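Local coordinates for protein Hsp70/Hsp90 co-chaperone CNS1 (Saccharomyces cerevisiae, PDB 6HFM) that acts as an Hsp90 and Hsp70 co-chaperone, stimulating the ATPase activity of the Hsp70 SSA1, at residues Y49-T57 / N137-E148. Residues are numbered along the deposited sequence; the frame is centred on the assembly and turned at random.
Sequences YPALIMYPT and NALKIYIVPKVE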
loop_
_atom_site.group_PDB
_atom_site.type_symbol
_atom_site.label_atom_id
_atom_site.label_comp_id
_atom_site.label_asym_id
_atom_site.label_seq_id
_atom_site.Cartn_x
_atom_site.Cartn_y
_atom_site.Cartn_z
ATOM N N TYR A 49 3.763 9.134 -2.673
ATOM C CA TYR A 49 3.975 7.910 -3.464
ATOM C C TYR A 49 2.655 7.398 -4.046
ATOM O O TYR A 49 1.588 7.717 -3.523
ATOM C CB TYR A 49 4.676 6.799 -2.659
ATOM C CG TYR A 49 4.551 6.848 -1.141
ATOM C CD1 TYR A 49 3.310 6.821 -0.519
ATOM C CD2 TYR A 49 5.694 6.877 -0.325
ATOM C CE1 TYR A 49 3.196 6.861 0.865
ATOM C CE2 TYR A 49 5.588 6.906 1.058
ATOM C CZ TYR A 49 4.338 6.899 1.650
ATOM O OH TYR A 49 4.226 6.921 3.022
ATOM N N PRO A 50 2.725 6.597 -5.127
ATOM C CA PRO A 50 1.509 5.988 -5.647
ATOM C C PRO A 50 1.019 4.861 -4.740
ATOM O O PRO A 50 1.759 4.390 -3.869
ATOM C CB PRO A 50 1.946 5.427 -7.015
ATOM C CG PRO A 50 3.373 5.829 -7.205
ATOM C CD PRO A 50 3.906 6.089 -5.837
ATOM N N ALA A 51 -0.218 4.427 -4.966
ATOM C CA ALA A 51 -0.803 3.292 -4.250
ATOM C C ALA A 51 -1.557 2.352 -5.178
ATOM O O ALA A 51 -2.346 2.794 -6.027
ATOM C CB ALA A 51 -1.730 3.778 -3.149
ATOM N N LEU A 52 -1.299 1.052 -5.011
ATOM C CA LEU A 52 -2.121 -0.008 -5.578
ATOM C C LEU A 52 -3.045 -0.508 -4.476
ATOM O O LEU A 52 -2.578 -0.893 -3.399
ATOM C CB LEU A 52 -1.246 -1.155 -6.091
ATOM C CG LEU A 52 -0.399 -0.850 -7.323
ATOM C CD1 LEU A 52 0.608 -1.963 -7.568
ATOM C CD2 LEU A 52 -1.271 -0.660 -8.555
ATOM N N ILE A 53 -4.354 -0.491 -4.737
ATOM C CA ILE A 53 -5.350 -0.931 -3.761
ATOM C C ILE A 53 -6.013 -2.177 -4.334
ATOM O O ILE A 53 -6.752 -2.096 -5.310
ATOM C CB ILE A 53 -6.385 0.176 -3.436
ATOM C CG1 ILE A 53 -5.668 1.447 -2.938
ATOM C CG2 ILE A 53 -7.379 -0.296 -2.383
ATOM C CD1 ILE A 53 -5.509 2.510 -3.996
ATOM N N MET A 54 -5.723 -3.324 -3.725
ATOM C CA MET A 54 -6.175 -4.624 -4.215
ATOM C C MET A 54 -7.458 -5.035 -3.497
ATOM O O MET A 54 -7.566 -4.883 -2.281
ATOM C CB MET A 54 -5.110 -5.700 -3.962
ATOM C CG MET A 54 -3.682 -5.321 -4.340
ATOM S SD MET A 54 -3.496 -4.771 -6.045
ATOM C CE MET A 54 -3.932 -6.260 -6.937
ATOM N N TYR A 55 -8.419 -5.559 -4.259
ATOM C CA TYR A 55 -9.637 -6.160 -3.712
ATOM C C TYR A 55 -9.644 -7.627 -4.152
ATOM O O TYR A 55 -10.343 -7.988 -5.105
ATOM C CB TYR A 55 -10.883 -5.423 -4.223
ATOM C CG TYR A 55 -10.837 -3.920 -4.061
ATOM C CD1 TYR A 55 -11.134 -3.316 -2.837
ATOM C CD2 TYR A 55 -10.505 -3.094 -5.135
ATOM C CE1 TYR A 55 -11.100 -1.938 -2.687
ATOM C CE2 TYR A 55 -10.474 -1.717 -4.994
ATOM C CZ TYR A 55 -10.765 -1.142 -3.768
ATOM O OH TYR A 55 -10.725 0.225 -3.622
ATOM N N PRO A 56 -8.850 -8.481 -3.473
ATOM C CA PRO A 56 -8.647 -9.856 -3.968
ATOM C C PRO A 56 -9.914 -10.717 -4.039
ATOM O O PRO A 56 -10.027 -11.551 -4.947
ATOM C CB PRO A 56 -7.620 -10.445 -2.987
ATOM C CG PRO A 56 -7.655 -9.558 -1.786
ATOM C CD PRO A 56 -8.021 -8.197 -2.288
ATOM N N THR A 57 -10.863 -10.502 -3.126
ATOM C CA THR A 57 -12.126 -11.264 -3.138
ATOM C C THR A 57 -13.101 -10.813 -4.242
ATOM O O THR A 57 -14.093 -11.503 -4.501
ATOM C CB THR A 57 -12.845 -11.249 -1.763
ATOM O OG1 THR A 57 -13.301 -9.926 -1.444
ATOM C CG2 THR A 57 -11.922 -11.757 -0.656
ATOM N N ASN A 137 8.545 1.227 -5.098
ATOM C CA ASN A 137 8.381 2.618 -4.648
ATOM C C ASN A 137 6.927 3.090 -4.627
ATOM O O ASN A 137 6.635 4.261 -4.870
ATOM C CB ASN A 137 9.290 3.578 -5.453
ATOM C CG ASN A 137 10.703 3.671 -4.894
ATOM O OD1 ASN A 137 10.947 3.458 -3.700
ATOM N ND2 ASN A 137 11.641 4.013 -5.762
ATOM N N ALA A 138 6.024 2.168 -4.298
ATOM C CA ALA A 138 4.596 2.454 -4.187
ATOM C C ALA A 138 3.966 1.650 -3.054
ATOM O O ALA A 138 4.441 0.565 -2.696
ATOM C CB ALA A 138 3.889 2.156 -5.502
ATOM N N LEU A 139 2.898 2.190 -2.473
ATOM C CA LEU A 139 2.100 1.446 -1.503
ATOM C C LEU A 139 1.387 0.294 -2.201
ATOM O O LEU A 139 1.024 0.399 -3.372
ATOM C CB LEU A 139 1.051 2.348 -0.839
ATOM C CG LEU A 139 1.571 3.475 0.047
ATOM C CD1 LEU A 139 0.446 4.449 0.371
ATOM C CD2 LEU A 139 2.215 2.911 1.311
ATOM N N LYS A 140 1.220 -0.805 -1.479
ATOM C CA LYS A 140 0.350 -1.904 -1.898
ATOM C C LYS A 140 -0.478 -2.312 -0.680
ATOM O O LYS A 140 0.077 -2.703 0.345
ATOM C CB LYS A 140 1.170 -3.084 -2.428
ATOM C CG LYS A 140 0.337 -4.285 -2.872
ATOM C CD LYS A 140 1.141 -5.290 -3.695
ATOM C CE LYS A 140 2.322 -5.904 -2.946
ATOM N NZ LYS A 140 1.999 -6.710 -1.729
ATOM N N ILE A 141 -1.797 -2.178 -0.789
ATOM C CA ILE A 141 -2.712 -2.533 0.304
ATOM C C ILE A 141 -3.779 -3.484 -0.230
ATOM O O ILE A 141 -4.094 -3.474 -1.429
ATOM C CB ILE A 141 -3.333 -1.284 1.005
ATOM C CG1 ILE A 141 -4.371 -0.570 0.138
ATOM C CG2 ILE A 141 -2.237 -0.312 1.423
ATOM C CD1 ILE A 141 -5.193 0.453 0.898
ATOM N N TYR A 142 -4.306 -4.307 0.673
ATOM C CA TYR A 142 -5.377 -5.252 0.370
ATOM C C TYR A 142 -6.584 -4.881 1.214
ATOM O O TYR A 142 -6.498 -4.848 2.439
ATOM C CB TYR A 142 -4.933 -6.695 0.677
ATOM C CG TYR A 142 -3.691 -7.122 -0.085
ATOM C CD1 TYR A 142 -3.788 -7.747 -1.326
ATOM C CD2 TYR A 142 -2.415 -6.860 0.421
ATOM C CE1 TYR A 142 -2.650 -8.121 -2.040
ATOM C CE2 TYR A 142 -1.274 -7.234 -0.277
ATOM C CZ TYR A 142 -1.391 -7.855 -1.507
ATOM O OH TYR A 142 -0.251 -8.210 -2.192
ATOM N N ILE A 143 -7.710 -4.598 0.557
ATOM C CA ILE A 143 -8.956 -4.278 1.254
ATOM C C ILE A 143 -9.855 -5.510 1.179
ATOM O O ILE A 143 -10.230 -5.950 0.089
ATOM C CB ILE A 143 -9.612 -3.002 0.672
ATOM C CG1 ILE A 143 -8.742 -1.788 1.032
ATOM C CG2 ILE A 143 -11.030 -2.822 1.205
ATOM C CD1 ILE A 143 -9.215 -0.454 0.485
ATOM N N VAL A 144 -10.153 -6.088 2.345
ATOM C CA VAL A 144 -10.910 -7.348 2.443
ATOM C C VAL A 144 -11.973 -7.228 3.538
ATOM O O VAL A 144 -11.656 -6.851 4.656
ATOM C CB VAL A 144 -9.976 -8.538 2.779
ATOM C CG1 VAL A 144 -10.751 -9.853 2.814
ATOM C CG2 VAL A 144 -8.849 -8.635 1.755
ATOM N N PRO A 145 -13.238 -7.573 3.234
ATOM C CA PRO A 145 -14.236 -7.540 4.310
ATOM C C PRO A 145 -13.817 -8.350 5.535
ATOM O O PRO A 145 -13.249 -9.434 5.384
ATOM C CB PRO A 145 -15.468 -8.166 3.658
ATOM C CG PRO A 145 -15.314 -7.855 2.211
ATOM C CD PRO A 145 -13.839 -7.934 1.940
ATOM N N LYS A 146 -14.079 -7.818 6.729
ATOM C CA LYS A 146 -13.777 -8.516 7.982
ATOM C C LYS A 146 -14.301 -9.958 7.974
ATOM O O LYS A 146 -13.599 -10.880 8.390
ATOM C CB LYS A 146 -14.364 -7.739 9.173
ATOM C CG LYS A 146 -14.070 -8.338 10.544
ATOM C CD LYS A 146 -14.674 -7.493 11.659
ATOM C CE LYS A 146 -14.969 -8.326 12.899
ATOM N NZ LYS A 146 -15.791 -7.572 13.885
ATOM N N VAL A 147 -15.516 -10.148 7.467
ATOM C CA VAL A 147 -16.155 -11.473 7.448
ATOM C C VAL A 147 -15.523 -12.479 6.464
ATOM O O VAL A 147 -15.759 -13.677 6.591
ATOM C CB VAL A 147 -17.691 -11.384 7.227
ATOM C CG1 VAL A 147 -18.339 -10.556 8.337
ATOM C CG2 VAL A 147 -18.053 -10.841 5.847
ATOM N N GLU A 148 -14.749 -11.996 5.488
ATOM C CA GLU A 148 -13.990 -12.859 4.568
ATOM C C GLU A 148 -12.484 -12.923 4.872
ATOM O O GLU A 148 -11.757 -13.654 4.195
ATOM C CB GLU A 148 -14.171 -12.376 3.124
ATOM C CG GLU A 148 -15.614 -12.320 2.655
ATOM C CD GLU A 148 -15.732 -12.055 1.165
ATOM O OE1 GLU A 148 -15.309 -12.917 0.367
ATOM O OE2 GLU A 148 -16.256 -10.986 0.791
HETATM O O HOH W 1 -11.254 -8.113 -1.430
HETATM O O HOH W 2 -16.020 -10.103 -1.638
#
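Leu-52 and Met-54 alternate with Leu-139, Ile-141 and Ile-143 in the backbone bonding of two parallel strands, 49-55 and 139-145, side by side in the mixed sheet of the C-terminal wheel domain of Cns1. Five hydrogen bonds join them. Leu-52 gives its N-H to Leu-139 O, almost straight at the hydrogen (177°) although the donor stands above the carbonyl plane, and accepts from Ile-141 N. Met-54 repeats the pattern, giving its N-H to Ile-141 O and accepting from Ile-143 N, while Pro-50, with no N-H to give, only accepts, its O 2.8 Å from Leu-139 N. Both strands are inner ones: 60-68 flanks the first and 101-106 the second.

On the face carrying Ala-51, Ile-53, Leu-139 and Ile-141, the side chains of the two strands meet through carbon atoms. Leu-139 CD1 lies 3.7 Å from Tyr-49 CE1. Ile-53 and Ile-141 run alongside each other, CG1 to CG1 at 3.9 Å. With CG2 of Ile-53 anti to the backbone N, this methyl presses on Ile-143 CD1 at 3.4 Å, a tight fit. Helix 73-82 packs here through Leu-76 and Val-80.

On the other face, Met-54 and the Tyr-142 ring lie side by side, Met-54 CB 3.6 Å from Tyr-142 CD1; bends at chi2 and chi3 then lead the Met-54 chain away. Tyr-142 OH accepts from Lys-140 NZ at 2.7 Å, and that ammonium also forms a salt bridge with Glu-106. Trp-152 and Trp-156 meet the same tyrosine ring.

Beyond the last direct bond, water takes over. One molecule accepts from Thr-57 N and donates to Ile-143 O; a second accepts from Thr-57 OG1 and donates to Glu-148 OE2, 2.6 Å from that carboxylate oxygen.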